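Local atomic coordinates of YerB protein (Bacillus subtilis, PDB entry 2PSB), a protein that is of unknown function but is a putative membrane-attached lipoprotein that interacts with the DNA helicase PcrA. Residues Arg30-Pro41 with Ile64-Met75; Ala43-Lys51 with Ser212-Thr222. All coordinates share one frame; numbering follows the deposited sequence.

Interaction 1. Residues Arg30-Pro41 with Ile64-Met75; sequences RRPVAVVVNNHP and ITRFLAIFQSQM
Gln-72 O is gripped side-on by two nitrogens of one guanidinium: Arg-30 NE and Arg-30 NH2 each donate to it over 2.9 Å, and the oxygen lies close to the guanidinium plane. The bend of the arginine at chi3 (56°) turns its otherwise extended chain to offer this edge. Met-75, modelled as selenomethionine, slides past in the opposite direction, placing its CG 3.3 Å above the guanidinium plane of Arg-30, offset toward the rim. In return Gln-72 NE2 donates to Arg-30 O at 2.9 Å along a nearly straight line (174°), in the carbonyl plane and on a lone pair; Val-27 O is a second acceptor for that amide. Side chain and backbone of both residues are thus tied together at this end.

Between the ends run six backbone hydrogen bonds, two in each of the pairs Val-33/Phe-71, Val-35/Ala-69 and Val-37/Phe-67. Ala-34/Ile-70 and Val-36/Leu-68 are the non-hydrogen-bonded pairs, and their side chains share one face, where helix 87-94 packs on Ala-34 and Leu-68. On the other face, Val-35 CG2 meets Phe-71 CE1 at 3.8 Å.

At the far end Asn-39 ND2 donates to Thr-65 OG1 at 2.6 Å, an oxygen also bonded to Glu-57. The asparagine amide is stacked on the Phe-67 ring, the planes 30° apart, and Asn-39 CB makes a CH-pi contact 3.8 Å from the ring centroid. Two waters further bridge Asn-39 to Thr-65.

The axes approach to 4.5 Å with nearly opposed directions, the geometry of an antiparallel strand pair; since 33-37 also pairs in parallel with 99-102, it is an inner strand of a mixed beta sheet.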
loop_
_atom_site.group_PDB
_atom_site.type_symbol
_atom_site.label_atom_id
_atom_site.label_comp_id
_atom_site.label_asym_id
_atom_site.label_seq_id
_atom_site.Cartn_x
_atom_site.Cartn_y
_atom_site.Cartn_z
ATOM N N ARG A 30 12.516 -4.923 -13.436
ATOM C CA ARG A 30 11.439 -3.949 -13.493
ATOM C C ARG A 30 11.376 -3.133 -12.204
ATOM O O ARG A 30 11.128 -3.669 -11.121
ATOM C CB ARG A 30 10.102 -4.638 -13.738
ATOM C CG ARG A 30 8.993 -3.670 -14.079
ATOM C CD ARG A 30 7.859 -4.389 -14.789
ATOM N NE ARG A 30 7.359 -5.492 -13.984
ATOM C CZ ARG A 30 6.548 -6.435 -14.440
ATOM N NH1 ARG A 30 6.142 -6.409 -15.707
ATOM N NH2 ARG A 30 6.152 -7.411 -13.635
ATOM N N ARG A 31 11.627 -1.836 -12.329
ATOM C CA ARG A 31 11.605 -0.935 -11.187
ATOM C C ARG A 31 10.217 -0.864 -10.555
ATOM O O ARG A 31 9.208 -0.812 -11.255
ATOM C CB ARG A 31 12.029 0.464 -11.626
ATOM C CG ARG A 31 12.157 1.437 -10.492
ATOM C CD ARG A 31 12.693 2.754 -10.968
ATOM N NE ARG A 31 12.859 3.693 -9.863
ATOM C CZ ARG A 31 13.207 4.962 -10.014
ATOM N NH1 ARG A 31 13.424 5.440 -11.228
ATOM N NH2 ARG A 31 13.339 5.748 -8.955
ATOM N N PRO A 32 10.153 -0.867 -9.213
ATOM C CA PRO A 32 8.868 -0.793 -8.517
ATOM C C PRO A 32 8.135 0.511 -8.828
ATOM O O PRO A 32 8.761 1.562 -9.005
ATOM C CB PRO A 32 9.269 -0.873 -7.041
ATOM C CG PRO A 32 10.517 -1.699 -7.074
ATOM C CD PRO A 32 11.250 -1.097 -8.255
ATOM N N VAL A 33 6.810 0.423 -8.909
ATOM C CA VAL A 33 5.948 1.579 -9.142
ATOM C C VAL A 33 4.995 1.631 -7.940
ATOM O O VAL A 33 4.239 0.689 -7.698
ATOM C CB VAL A 33 5.137 1.431 -10.468
ATOM C CG1 VAL A 33 4.171 2.604 -10.637
ATOM C CG2 VAL A 33 6.097 1.397 -11.665
ATOM N N ALA A 34 5.068 2.721 -7.180
ATOM C CA ALA A 34 4.231 2.930 -5.992
ATOM C C ALA A 34 3.159 3.981 -6.276
ATOM O O ALA A 34 3.465 5.154 -6.464
ATOM C CB ALA A 34 5.093 3.382 -4.806
ATOM N N VAL A 35 1.899 3.559 -6.283
ATOM C CA VAL A 35 0.796 4.467 -6.564
ATOM C C VAL A 35 -0.052 4.795 -5.335
ATOM O O VAL A 35 -0.465 3.904 -4.583
ATOM C CB VAL A 35 -0.148 3.877 -7.643
ATOM C CG1 VAL A 35 -1.141 4.924 -8.085
ATOM C CG2 VAL A 35 0.644 3.329 -8.816
ATOM N N VAL A 36 -0.310 6.081 -5.128
ATOM C CA VAL A 36 -1.163 6.496 -4.016
ATOM C C VAL A 36 -2.590 6.280 -4.494
ATOM O O VAL A 36 -3.038 6.927 -5.435
ATOM C CB VAL A 36 -0.998 7.964 -3.678
ATOM C CG1 VAL A 36 -2.117 8.398 -2.733
ATOM C CG2 VAL A 36 0.363 8.188 -3.035
ATOM N N VAL A 37 -3.300 5.365 -3.846
ATOM C CA VAL A 37 -4.660 5.046 -4.255
ATOM C C VAL A 37 -5.752 5.477 -3.272
ATOM O O VAL A 37 -5.720 5.159 -2.075
ATOM C CB VAL A 37 -4.789 3.532 -4.553
ATOM C CG1 VAL A 37 -6.221 3.187 -4.944
ATOM C CG2 VAL A 37 -3.833 3.142 -5.671
ATOM N N ASN A 38 -6.710 6.211 -3.829
ATOM C CA ASN A 38 -7.883 6.748 -3.142
ATOM C C ASN A 38 -8.651 5.628 -2.414
ATOM O O ASN A 38 -9.003 4.616 -3.021
ATOM C CB ASN A 38 -8.785 7.393 -4.206
ATOM C CG ASN A 38 -9.782 8.403 -3.644
ATOM O OD1 ASN A 38 -10.360 9.187 -4.405
ATOM N ND2 ASN A 38 -9.990 8.396 -2.338
ATOM N N ASN A 39 -8.897 5.790 -1.116
ATOM C CA ASN A 39 -9.676 4.779 -0.414
ATOM C C ASN A 39 -10.922 5.401 0.220
ATOM O O ASN A 39 -11.472 4.888 1.200
ATOM C CB ASN A 39 -8.848 4.050 0.643
ATOM C CG ASN A 39 -9.614 2.900 1.279
ATOM O OD1 ASN A 39 -10.251 2.100 0.585
ATOM N ND2 ASN A 39 -9.558 2.812 2.597
ATOM N N HIS A 40 -11.353 6.524 -0.341
ATOM C CA HIS A 40 -12.559 7.183 0.127
ATOM C C HIS A 40 -13.673 6.275 -0.367
ATOM O O HIS A 40 -13.591 5.740 -1.468
ATOM C CB HIS A 40 -12.697 8.573 -0.496
ATOM C CG HIS A 40 -13.970 9.275 -0.129
ATOM N ND1 HIS A 40 -15.196 8.922 -0.655
ATOM C CD2 HIS A 40 -14.209 10.298 0.725
ATOM C CE1 HIS A 40 -16.134 9.698 -0.143
ATOM N NE2 HIS A 40 -15.563 10.540 0.698
ATOM N N PRO A 41 -14.732 6.088 0.440
ATOM C CA PRO A 41 -15.852 5.222 0.052
ATOM C C PRO A 41 -16.258 5.297 -1.425
ATOM O O PRO A 41 -16.494 4.267 -2.057
ATOM C CB PRO A 41 -16.964 5.669 0.991
ATOM C CG PRO A 41 -16.208 5.994 2.258
ATOM C CD PRO A 41 -15.001 6.755 1.730
ATOM N N ILE A 64 -10.494 9.067 7.058
ATOM C CA ILE A 64 -10.442 8.258 5.850
ATOM C C ILE A 64 -9.010 7.783 5.624
ATOM O O ILE A 64 -8.054 8.542 5.820
ATOM C CB ILE A 64 -10.922 9.062 4.617
ATOM C CG1 ILE A 64 -12.421 9.367 4.747
ATOM C CG2 ILE A 64 -10.645 8.284 3.320
ATOM C CD1 ILE A 64 -13.338 8.160 4.543
ATOM N N THR A 65 -8.870 6.521 5.227
ATOM C CA THR A 65 -7.558 5.947 4.970
ATOM C C THR A 65 -7.247 5.994 3.483
ATOM O O THR A 65 -8.133 6.185 2.652
ATOM C CB THR A 65 -7.468 4.485 5.409
ATOM O OG1 THR A 65 -8.468 3.732 4.730
ATOM C CG2 THR A 65 -7.654 4.354 6.901
ATOM N N ARG A 66 -5.978 5.799 3.162
ATOM C CA ARG A 66 -5.530 5.833 1.782
ATOM C C ARG A 66 -4.475 4.759 1.598
ATOM O O ARG A 66 -3.767 4.412 2.540
ATOM C CB ARG A 66 -4.959 7.220 1.462
ATOM C CG ARG A 66 -4.487 7.393 0.036
ATOM C CD ARG A 66 -4.984 8.713 -0.513
ATOM N NE ARG A 66 -4.590 9.819 0.343
ATOM C CZ ARG A 66 -5.275 10.955 0.461
ATOM N NH1 ARG A 66 -4.833 11.914 1.265
ATOM N NH2 ARG A 66 -6.409 11.126 -0.200
ATOM N N PHE A 67 -4.360 4.262 0.374
ATOM C CA PHE A 67 -3.419 3.199 0.040
ATOM C C PHE A 67 -2.189 3.642 -0.746
ATOM O O PHE A 67 -2.199 4.661 -1.450
ATOM C CB PHE A 67 -4.099 2.146 -0.844
ATOM C CG PHE A 67 -5.372 1.572 -0.281
ATOM C CD1 PHE A 67 -6.333 1.046 -1.142
ATOM C CD2 PHE A 67 -5.611 1.550 1.083
ATOM C CE1 PHE A 67 -7.523 0.507 -0.652
ATOM C CE2 PHE A 67 -6.795 1.018 1.589
ATOM C CZ PHE A 67 -7.755 0.494 0.718
ATOM N N LEU A 68 -1.138 2.843 -0.618
ATOM C CA LEU A 68 0.082 3.001 -1.397
ATOM C C LEU A 68 0.174 1.576 -1.931
ATOM O O LEU A 68 0.397 0.643 -1.165
ATOM C CB LEU A 68 1.318 3.309 -0.551
ATOM C CG LEU A 68 2.576 3.454 -1.432
ATOM C CD1 LEU A 68 2.453 4.708 -2.336
ATOM C CD2 LEU A 68 3.814 3.543 -0.573
ATOM N N ALA A 69 -0.075 1.411 -3.225
ATOM C CA ALA A 69 -0.015 0.101 -3.860
ATOM C C ALA A 69 1.297 0.002 -4.622
ATOM O O ALA A 69 1.538 0.740 -5.584
ATOM C CB ALA A 69 -1.197 -0.093 -4.804
ATOM N N ILE A 70 2.144 -0.921 -4.176
ATOM C CA ILE A 70 3.449 -1.112 -4.777
ATOM C C ILE A 70 3.448 -2.304 -5.720
ATOM O O ILE A 70 3.235 -3.447 -5.301
ATOM C CB ILE A 70 4.514 -1.297 -3.669
ATOM C CG1 ILE A 70 4.445 -0.101 -2.709
ATOM C CG2 ILE A 70 5.908 -1.470 -4.275
ATOM C CD1 ILE A 70 5.533 -0.098 -1.663
ATOM N N PHE A 71 3.672 -2.006 -7.000
ATOM C CA PHE A 71 3.715 -3.002 -8.070
ATOM C C PHE A 71 5.156 -3.244 -8.499
ATOM O O PHE A 71 5.963 -2.312 -8.558
ATOM C CB PHE A 71 2.936 -2.528 -9.298
ATOM C CG PHE A 71 1.537 -2.077 -9.009
ATOM C CD1 PHE A 71 1.295 -0.805 -8.497
ATOM C CD2 PHE A 71 0.460 -2.918 -9.258
ATOM C CE1 PHE A 71 0.005 -0.381 -8.249
ATOM C CE2 PHE A 71 -0.834 -2.505 -9.016
ATOM C CZ PHE A 71 -1.068 -1.238 -8.508
ATOM N N GLN A 72 5.468 -4.497 -8.805
ATOM C CA GLN A 72 6.801 -4.878 -9.254
ATOM C C GLN A 72 6.719 -6.176 -10.046
ATOM O O GLN A 72 7.114 -6.209 -11.208
ATOM C CB GLN A 72 7.739 -5.050 -8.061
ATOM C CG GLN A 72 9.218 -5.157 -8.409
ATOM C CD GLN A 72 9.576 -6.431 -9.161
ATOM O OE1 GLN A 72 9.165 -7.530 -8.784
ATOM N NE2 GLN A 72 10.368 -6.291 -10.216
ATOM N N SER A 73 6.193 -7.235 -9.429
ATOM C CA SER A 73 6.086 -8.535 -10.106
ATOM C C SER A 73 4.932 -8.574 -11.090
ATOM O O SER A 73 4.867 -9.456 -11.946
ATOM C CB SER A 73 5.874 -9.665 -9.102
ATOM O OG SER A 73 4.496 -9.762 -8.783
ATOM N N GLN A 74 4.004 -7.639 -10.936
ATOM C CA GLN A 74 2.836 -7.558 -11.805
ATOM C C GLN A 74 2.466 -6.109 -12.016
ATOM O O GLN A 74 2.207 -5.382 -11.057
ATOM C CB GLN A 74 1.627 -8.265 -11.190
ATOM C CG GLN A 74 1.700 -9.772 -11.140
ATOM C CD GLN A 74 0.376 -10.378 -10.718
ATOM O OE1 GLN A 74 -0.168 -10.040 -9.665
ATOM N NE2 GLN A 74 -0.156 -11.272 -11.543
HETATM N N MSE A 75 2.435 -5.687 -13.273
HETATM C CA MSE A 75 2.082 -4.316 -13.593
HETATM C C MSE A 75 0.606 -4.277 -13.945
HETATM O O MSE A 75 0.097 -5.176 -14.608
HETATM C CB MSE A 75 2.924 -3.802 -14.763
HETATM C CG MSE A 75 4.375 -3.531 -14.413
HETATM SE SE MSE A 75 4.592 -2.268 -12.952
HETATM C CE MSE A 75 5.970 -3.167 -11.955
HETATM O O HOH W 1 -8.000 8.270 0.494
HETATM O O HOH W 2 -11.285 4.506 4.092
#

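Interaction 2. Residues Ala43-Lys51 with Ser212-Thr222; sequences ARPQSGLSK and SDGVITTDRET
Both carboxylate oxygens of Asp-219 take two protein donors each, three of the four coming from segment 43-51. Gly-48 N (2.9 Å) and Glu-221 N reach Asp-219 OD1 from opposite faces of the carboxylate plane, the former on the syn side. Ser-50 OG meets Asp-219 OD2 on the anti side at 2.7 Å, while Ser-50 N approaches the same oxygen from above the plane at 3.2 Å. Setting CG anti to the backbone nitrogen (chi1 -173°) carries the carboxylate to the start of the type I turn Gly-48 to Lys-51. The bond from Glu-221 N makes an Asx turn, so one side chain shapes its own segment and ties it to a loop 161 residues or more away, across the N-terminal and C-terminal family regions. Replacing Asp-219 with an alanine would probably leave the amides of Gly-48, Ser-50 and Glu-221 and the Ser-50 hydroxyl without this acceptor, and so weaken the tie between the two turns.

Beside it, Arg-220 N donates to Gln-46 O, and Ser-47 OG to Glu-221 OE2 at 2.6 Å. CG of Pro-45, which follows a cis peptide bond, lies over the centre of one face of the Arg-220 guanidinium; Pro-45 CB presses tightly on Thr-218 CG2 at 3.4 Å. Arg-44, extended from CG to NE, reaches the type I' turn Ser-212 to Val-215, where NH1 forms a salt bridge to Asp-213 OD2 (2.7 Å, 169°).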
loop_
_atom_site.group_PDB
_atom_site.type_symbol
_atom_site.label_atom_id
_atom_site.label_comp_id
_atom_site.label_asym_id
_atom_site.label_seq_id
_atom_site.Cartn_x
_atom_site.Cartn_y
_atom_site.Cartn_z
ATOM N N ALA A 43 -14.506 5.862 -3.957
ATOM C CA ALA A 43 -13.460 5.408 -4.871
ATOM C C ALA A 43 -13.422 3.886 -5.027
ATOM O O ALA A 43 -12.649 3.355 -5.827
ATOM C CB ALA A 43 -12.100 5.907 -4.385
ATOM N N ARG A 44 -14.265 3.193 -4.271
ATOM C CA ARG A 44 -14.311 1.729 -4.286
ATOM C C ARG A 44 -15.357 1.212 -5.251
ATOM O O ARG A 44 -16.431 1.785 -5.366
ATOM C CB ARG A 44 -14.619 1.231 -2.877
ATOM C CG ARG A 44 -13.785 1.912 -1.802
ATOM C CD ARG A 44 -14.320 1.608 -0.411
ATOM N NE ARG A 44 -13.606 2.374 0.600
ATOM C CZ ARG A 44 -14.005 2.525 1.855
ATOM N NH1 ARG A 44 -15.131 1.960 2.276
ATOM N NH2 ARG A 44 -13.274 3.244 2.693
ATOM N N PRO A 45 -15.046 0.128 -5.980
ATOM C CA PRO A 45 -13.775 -0.602 -5.925
ATOM C C PRO A 45 -12.721 0.096 -6.791
ATOM O O PRO A 45 -13.055 0.706 -7.795
ATOM C CB PRO A 45 -14.157 -1.974 -6.473
ATOM C CG PRO A 45 -15.123 -1.612 -7.551
ATOM C CD PRO A 45 -15.987 -0.546 -6.898
ATOM N N GLN A 46 -11.457 -0.004 -6.392
ATOM C CA GLN A 46 -10.372 0.612 -7.129
ATOM C C GLN A 46 -9.922 -0.302 -8.262
ATOM O O GLN A 46 -10.414 -1.431 -8.394
ATOM C CB GLN A 46 -9.204 0.897 -6.185
ATOM C CG GLN A 46 -9.553 1.855 -5.032
ATOM C CD GLN A 46 -10.026 1.136 -3.770
ATOM O OE1 GLN A 46 -10.612 0.048 -3.833
ATOM N NE2 GLN A 46 -9.786 1.753 -2.618
ATOM N N SER A 47 -8.990 0.184 -9.080
ATOM C CA SER A 47 -8.455 -0.592 -10.195
ATOM C C SER A 47 -6.984 -0.968 -9.987
ATOM O O SER A 47 -6.173 -0.127 -9.575
ATOM C CB SER A 47 -8.579 0.199 -11.498
ATOM O OG SER A 47 -9.940 0.397 -11.854
ATOM N N GLY A 48 -6.660 -2.235 -10.257
ATOM C CA GLY A 48 -5.290 -2.717 -10.149
ATOM C C GLY A 48 -4.736 -3.232 -8.827
ATOM O O GLY A 48 -3.588 -3.668 -8.787
ATOM N N LEU A 49 -5.516 -3.203 -7.751
ATOM C CA LEU A 49 -4.999 -3.682 -6.463
ATOM C C LEU A 49 -4.714 -5.186 -6.394
ATOM O O LEU A 49 -4.015 -5.637 -5.483
ATOM C CB LEU A 49 -5.929 -3.280 -5.306
ATOM C CG LEU A 49 -5.983 -1.786 -4.969
ATOM C CD1 LEU A 49 -6.682 -1.573 -3.629
ATOM C CD2 LEU A 49 -4.564 -1.217 -4.912
ATOM N N SER A 50 -5.234 -5.962 -7.345
ATOM C CA SER A 50 -4.978 -7.406 -7.342
ATOM C C SER A 50 -3.615 -7.731 -7.952
ATOM O O SER A 50 -3.118 -8.855 -7.825
ATOM C CB SER A 50 -6.065 -8.159 -8.106
ATOM O OG SER A 50 -6.144 -7.745 -9.456
ATOM N N LYS A 51 -3.015 -6.745 -8.615
ATOM C CA LYS A 51 -1.710 -6.927 -9.234
ATOM C C LYS A 51 -0.585 -6.390 -8.348
ATOM O O LYS A 51 0.589 -6.600 -8.651
ATOM C CB LYS A 51 -1.648 -6.217 -10.590
ATOM C CG LYS A 51 -2.679 -6.667 -11.603
ATOM C CD LYS A 51 -2.542 -8.125 -11.937
ATOM C CE LYS A 51 -3.699 -8.590 -12.821
ATOM N NZ LYS A 51 -5.042 -8.450 -12.168
ATOM N N SER A 212 -14.253 -3.870 3.443
ATOM C CA SER A 212 -14.218 -2.589 4.113
ATOM C C SER A 212 -15.667 -2.171 4.273
ATOM O O SER A 212 -16.476 -2.360 3.369
ATOM C CB SER A 212 -13.452 -1.571 3.256
ATOM O OG SER A 212 -13.909 -1.631 1.910
ATOM N N ASP A 213 -15.993 -1.634 5.441
ATOM C CA ASP A 213 -17.347 -1.186 5.735
ATOM C C ASP A 213 -18.456 -2.168 5.346
ATOM O O ASP A 213 -19.568 -1.750 5.036
ATOM C CB ASP A 213 -17.595 0.168 5.065
ATOM C CG ASP A 213 -16.667 1.257 5.584
ATOM O OD1 ASP A 213 -16.467 1.322 6.817
ATOM O OD2 ASP A 213 -16.146 2.052 4.765
ATOM N N GLY A 214 -18.158 -3.465 5.355
ATOM C CA GLY A 214 -19.171 -4.454 5.023
ATOM C C GLY A 214 -19.201 -5.008 3.607
ATOM O O GLY A 214 -20.001 -5.895 3.304
ATOM N N VAL A 215 -18.336 -4.504 2.734
ATOM C CA VAL A 215 -18.308 -4.982 1.354
ATOM C C VAL A 215 -16.954 -5.629 1.103
ATOM O O VAL A 215 -15.934 -5.110 1.545
ATOM C CB VAL A 215 -18.507 -3.812 0.359
ATOM C CG1 VAL A 215 -18.708 -4.343 -1.054
ATOM C CG2 VAL A 215 -19.693 -2.962 0.790
ATOM N N ILE A 216 -16.932 -6.761 0.403
ATOM C CA ILE A 216 -15.655 -7.420 0.137
ATOM C C ILE A 216 -14.813 -6.602 -0.851
ATOM O O ILE A 216 -15.316 -6.111 -1.863
ATOM C CB ILE A 216 -15.849 -8.855 -0.411
ATOM C CG1 ILE A 216 -14.514 -9.606 -0.350
ATOM C CG2 ILE A 216 -16.387 -8.810 -1.840
ATOM C CD1 ILE A 216 -14.602 -11.078 -0.705
ATOM N N THR A 217 -13.531 -6.447 -0.533
ATOM C CA THR A 217 -12.614 -5.682 -1.368
ATOM C C THR A 217 -12.309 -6.401 -2.670
ATOM O O THR A 217 -11.661 -7.448 -2.688
ATOM C CB THR A 217 -11.289 -5.407 -0.640
ATOM O OG1 THR A 217 -11.562 -4.710 0.582
ATOM C CG2 THR A 217 -10.361 -4.550 -1.518
ATOM N N THR A 218 -12.767 -5.806 -3.763
ATOM C CA THR A 218 -12.574 -6.356 -5.091
ATOM C C THR A 218 -11.792 -5.384 -5.987
ATOM O O THR A 218 -11.570 -4.225 -5.626
ATOM C CB THR A 218 -13.939 -6.627 -5.738
ATOM O OG1 THR A 218 -13.760 -7.394 -6.927
ATOM C CG2 THR A 218 -14.619 -5.335 -6.092
ATOM N N ASP A 219 -11.377 -5.873 -7.150
ATOM C CA ASP A 219 -10.643 -5.063 -8.117
ATOM C C ASP A 219 -11.600 -4.817 -9.281
ATOM O O ASP A 219 -11.924 -5.742 -10.033
ATOM C CB ASP A 219 -9.401 -5.814 -8.614
ATOM C CG ASP A 219 -8.499 -4.957 -9.507
ATOM O OD1 ASP A 219 -8.980 -3.964 -10.096
ATOM O OD2 ASP A 219 -7.304 -5.295 -9.629
ATOM N N ARG A 220 -12.060 -3.578 -9.426
ATOM C CA ARG A 220 -12.980 -3.260 -10.505
ATOM C C ARG A 220 -12.538 -3.881 -11.829
ATOM O O ARG A 220 -13.369 -4.289 -12.631
ATOM C CB ARG A 220 -13.114 -1.745 -10.699
ATOM C CG ARG A 220 -14.037 -1.376 -11.869
ATOM C CD ARG A 220 -13.972 0.111 -12.218
ATOM N NE ARG A 220 -14.322 0.976 -11.094
ATOM C CZ ARG A 220 -15.560 1.185 -10.656
ATOM N NH1 ARG A 220 -16.589 0.590 -11.255
ATOM N NH2 ARG A 220 -15.768 1.991 -9.614
ATOM N N GLU A 221 -11.229 -3.964 -12.042
ATOM C CA GLU A 221 -10.691 -4.504 -13.287
ATOM C C GLU A 221 -10.926 -5.999 -13.521
ATOM O O GLU A 221 -10.984 -6.446 -14.670
ATOM C CB GLU A 221 -9.200 -4.177 -13.388
ATOM C CG GLU A 221 -8.913 -2.674 -13.386
ATOM C CD GLU A 221 -9.758 -1.887 -14.408
ATOM O OE1 GLU A 221 -9.716 -2.214 -15.612
ATOM O OE2 GLU A 221 -10.466 -0.934 -14.000
ATOM N N THR A 222 -11.070 -6.769 -12.443
ATOM C CA THR A 222 -11.319 -8.202 -12.558
ATOM C C THR A 222 -12.703 -8.581 -12.035
ATOM O O THR A 222 -13.232 -9.645 -12.363
ATOM C CB THR A 222 -10.311 -9.023 -11.747
ATOM O OG1 THR A 222 -10.383 -8.640 -10.364
ATOM C CG2 THR A 222 -8.910 -8.818 -12.271
HETATM O O HOH W 3 -14.483 3.786 -8.259
HETATM O O HOH W 4 -16.912 -0.754 1.179
HETATM O O HOH W 5 -12.001 1.796 -10.075
HETATM O O HOH W 6 -9.577 -2.484 -4.714
HETATM O O HOH W 7 -6.205 -5.181 -11.891
#

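How the interactions relate
Interaction 1 pairs strands 33-37 and 65-71 in the interior; interaction 2 lies further out, its centre about 12 Å from that of the first. The chain passes directly from one to the other: just after strand 33-37 the loop 43-51 turns back, so that Arg-44 NH2 bonds Asn-39 O at 2.9 Å and Gln-46 NE2 bonds Asn-38 O at 3.0 Å. The same loop packs against the second strand, with Gly-48 O 3.0 Å from Phe-71 CE2 and Leu-49 resting on Phe-67 and Ala-69. Loop 43-51 therefore lies between the strand pair and segment 212-222. No ligand is bound at either contact, and with the function unknown neither can be assigned to an active site.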